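PDB 2WAO: endoglucanase E, which probably removes acetyl groups from plant cell-wall polysaccharides and binds cellulose chains through its family 2 carbohydrate esterase domain, which belongs to a bifunctional cellulase-esterase. Local coordinates for residues Q145-P149 against K150-S154. Sequence-based numbering, arbitrary orientation.
With BGC (beta-D-glucopyranose), chain B.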
ATOM      1  N   GLN A 145       3.937  16.257 -15.402  1.00 15.06           N
ATOM      2  CA  GLN A 145       2.825  15.421 -15.839  1.00 15.45           C
ATOM      3  C   GLN A 145       1.879  15.150 -14.672  1.00 14.75           C
ATOM      4  O   GLN A 145       2.331  14.869 -13.536  1.00 13.93           O
ATOM      5  CB  GLN A 145       3.362  14.118 -16.428  1.00 15.62           C
ATOM      6  CG  GLN A 145       2.277  13.188 -17.016  1.00 19.06           C
ATOM      7  CD  GLN A 145       2.863  12.016 -17.791  1.00 21.42           C
ATOM      8  OE1 GLN A 145       2.810  10.868 -17.343  1.00 22.54           O
ATOM      9  NE2 GLN A 145       3.436  12.305 -18.946  1.00 23.02           N
ATOM     10  N   SER A 146       0.573  15.249 -14.933  1.00 12.19           N
ATOM     11  CA  SER A 146      -0.392  14.932 -13.892  1.00 11.74           C
ATOM     12  C   SER A 146      -0.670  13.416 -13.787  1.00 10.73           C
ATOM     13  O   SER A 146      -0.188  12.621 -14.587  1.00  9.88           O
ATOM     14  CB  SER A 146      -1.662  15.718 -14.104  1.00 12.03           C
ATOM     15  OG  SER A 146      -2.139  15.435 -15.384  1.00 17.76           O
ATOM     16  N   PHE A 147      -1.440  13.048 -12.772  1.00  9.77           N
ATOM     17  CA  PHE A 147      -1.709  11.660 -12.467  1.00  8.26           C
ATOM     18  C   PHE A 147      -2.285  10.899 -13.660  1.00  8.45           C
ATOM     19  O   PHE A 147      -3.272  11.344 -14.277  1.00  7.48           O
ATOM     20  CB  PHE A 147      -2.703  11.577 -11.316  1.00  8.33           C
ATOM     21  CG  PHE A 147      -3.026  10.166 -10.905  1.00  5.68           C
ATOM     22  CD1 PHE A 147      -2.118   9.445 -10.109  1.00  8.18           C
ATOM     23  CD2 PHE A 147      -4.223   9.563 -11.285  1.00  8.08           C
ATOM     24  CE1 PHE A 147      -2.420   8.114  -9.685  1.00  7.18           C
ATOM     25  CE2 PHE A 147      -4.546   8.225 -10.873  1.00  6.70           C
ATOM     26  CZ  PHE A 147      -3.637   7.511 -10.090  1.00  8.51           C
ATOM     27  N   THR A 148      -1.690   9.743 -13.934  1.00  7.64           N
ATOM     28  CA  THR A 148      -2.313   8.739 -14.821  1.00  7.55           C
ATOM     29  C   THR A 148      -2.300   7.369 -14.130  1.00  7.06           C
ATOM     30  O   THR A 148      -1.293   6.963 -13.538  1.00  5.99           O
ATOM     31  CB  THR A 148      -1.625   8.668 -16.195  1.00  7.82           C
ATOM     32  OG1 THR A 148      -0.331   8.105 -16.074  1.00 10.73           O
ATOM     33  CG2 THR A 148      -1.465  10.090 -16.832  1.00  9.22           C
ATOM     34  N   PRO A 149      -3.437   6.651 -14.153  1.00  7.11           N
ATOM     35  CA  PRO A 149      -3.479   5.299 -13.530  1.00  6.59           C
ATOM     36  C   PRO A 149      -2.365   4.368 -14.015  1.00  6.41           C
ATOM     37  O   PRO A 149      -1.801   3.619 -13.196  1.00  7.42           O
ATOM     38  CB  PRO A 149      -4.831   4.771 -13.976  1.00  6.93           C
ATOM     39  CG  PRO A 149      -5.690   6.061 -14.018  1.00  7.75           C
ATOM     40  CD  PRO A 149      -4.747   7.045 -14.697  1.00  5.27           C
ATOM     41  N   LYS A 150      -2.021   4.430 -15.315  1.00  4.73           N
ATOM     42  CA  LYS A 150      -1.010   3.553 -15.881  1.00  6.16           C
ATOM     43  C   LYS A 150       0.341   3.716 -15.200  1.00  4.59           C
ATOM     44  O   LYS A 150       1.134   2.781 -15.203  1.00  5.39           O
ATOM     45  CB  LYS A 150      -0.832   3.793 -17.398  1.00  5.68           C
ATOM     46  CG  LYS A 150      -0.136   5.133 -17.782  1.00  6.21           C
ATOM     47  CD  LYS A 150      -0.414   5.502 -19.260  1.00  9.90           C
ATOM     48  CE  LYS A 150       0.449   6.658 -19.742  1.00 14.11           C
ATOM     49  NZ  LYS A 150       0.165   7.834 -18.931  1.00 20.07           N
ATOM     50  N   ASN A 151       0.603   4.904 -14.648  1.00  4.33           N
ATOM     51  CA  ASN A 151       1.928   5.172 -14.051  1.00  5.14           C
ATOM     52  C   ASN A 151       2.026   4.946 -12.519  1.00  4.73           C
ATOM     53  O   ASN A 151       3.039   5.283 -11.862  1.00  3.24           O
ATOM     54  CB  ASN A 151       2.363   6.592 -14.441  1.00  4.63           C
ATOM     55  CG  ASN A 151       3.003   6.634 -15.840  1.00  6.10           C
ATOM     56  OD1 ASN A 151       3.441   5.605 -16.370  1.00  7.91           O
ATOM     57  ND2 ASN A 151       3.059   7.814 -16.418  1.00  5.99           N
ATOM     58  N   GLU A 152       0.961   4.402 -11.931  1.00  4.76           N
ATOM     59  CA  GLU A 152       0.959   4.198 -10.490  1.00  4.54           C
ATOM     60  C   GLU A 152       1.271   2.734 -10.232  1.00  4.95           C
ATOM     61  O   GLU A 152       0.401   1.880 -10.338  1.00  4.62           O
ATOM     62  CB  GLU A 152      -0.436   4.549  -9.917  1.00  5.05           C
ATOM     63  CG  GLU A 152      -0.611   4.282  -8.399  1.00  5.67           C
ATOM     64  CD  GLU A 152      -1.951   4.847  -7.894  1.00  8.20           C
ATOM     65  OE1 GLU A 152      -3.023   4.301  -8.308  1.00  8.44           O
ATOM     66  OE2 GLU A 152      -1.909   5.841  -7.094  1.00  5.65           O
ATOM     67  N   ASN A 153       2.506   2.439  -9.888  1.00  3.46           N
ATOM     68  CA  ASN A 153       2.910   1.067  -9.667  1.00  3.51           C
ATOM     69  C   ASN A 153       3.234   0.766  -8.187  1.00  3.28           C
ATOM     70  O   ASN A 153       4.419   0.821  -7.752  1.00  3.66           O
ATOM     71  CB  ASN A 153       4.101   0.718 -10.580  1.00  2.62           C
ATOM     72  CG  ASN A 153       4.569  -0.700 -10.408  1.00  4.99           C
ATOM     73  OD1 ASN A 153       5.625  -1.099 -10.941  1.00  8.25           O
ATOM     74  ND2 ASN A 153       3.765  -1.506  -9.739  1.00  2.62           N
ATOM     75  N   SER A 154       2.187   0.360  -7.442  1.00  4.24           N
ATOM     76  CA  SER A 154       2.395   0.009  -6.026  1.00  4.24           C
ATOM     77  C   SER A 154       3.328  -1.189  -5.792  1.00  3.81           C
ATOM     78  O   SER A 154       3.820  -1.356  -4.680  1.00  5.52           O
ATOM     79  CB  SER A 154       1.084  -0.212  -5.276  1.00  3.85           C
ATOM     80  OG  SER A 154       0.405  -1.284  -5.884  1.00  5.61           O
TER
HETATM   81  C2  BGC B   5      -6.253  14.363  -5.085  1.00 19.12           C
HETATM   82  C3  BGC B   5      -7.024  13.055  -5.301  1.00 21.72           C
HETATM   83  C4  BGC B   5      -7.013  12.643  -6.775  1.00 21.69           C
HETATM   84  C5  BGC B   5      -5.571  12.530  -7.230  1.00 20.73           C
HETATM   85  C6  BGC B   5      -5.446  11.995  -8.668  1.00 19.68           C
HETATM   86  C1  BGC B   5      -4.899  14.275  -5.783  1.00 17.70           C
HETATM   87  O2  BGC B   5      -6.089  14.654  -3.704  1.00 14.83           O
HETATM   88  O3  BGC B   5      -8.326  13.148  -4.760  1.00 23.01           O
HETATM   89  O4  BGC B   5      -7.606  11.368  -6.913  1.00 27.21           O
HETATM   90  O5  BGC B   5      -5.066  13.851  -7.122  1.00 18.85           O
HETATM   91  O6  BGC B   5      -5.636  13.031  -9.595  1.00 22.92           O
HETATM   92  O   HOH W   1      -0.737   1.234 -12.810  1.00  8.09           O
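With OG1 of Thr148 set between its own backbone N and carbonyl carbon and CG of Lys150 placed likewise, the two side chains cross obliquely. The lysine chain runs extended as far as CE, then bends at its last torsion (chi4 -61°), which brings NZ back to donate to Thr148 OG1 at 2.9 Å. CG of Lys150 also packs against the hydroxyl, 3.4 Å from Thr148 OG1. Asn151 stands alongside Thr148, pointing the same way; its ND2 and Thr148 OG1 are both hydrogen-bonded to Glu307 OE2, so one carboxylate oxygen is shared by Thr148 and Asn151, and the threonine hydroxyl that takes the lysine N-H has this second partner. The backbone here makes a short 3-10 turn: Asn151 N donates to Thr148 O at 3.0 Å and Glu152 N to Pro149 O at 3.1 Å, the latter nearly straight (166°). A water donates to both Pro149 O (2.6 Å) and Glu152 O, tying the turn to the chain that leaves it. Across the bend, the carboxylate of buried Glu152 sits at the edge of the Phe147 ring, Glu152 OE2 lying 3.5 Å from Phe147 CE1, with the two planes 66° apart; Glu96 N bonds Glu152 OE1. Phe147 belongs to the glycan pocket: its CB comes within 3.7 Å of O6 of a bound glucose, and its ring meets Tyr136. This pocket residue directly precedes Thr148, with its bond to Glu307, within the GDSL-like lipase/acylhydrolase family region. The turn lies in the long loop between helices 131-134 and 158-165, where Pro149 and Lys150 rest on Trp54 of strand 52-59, part of an antiparallel sheet in the N-terminal region.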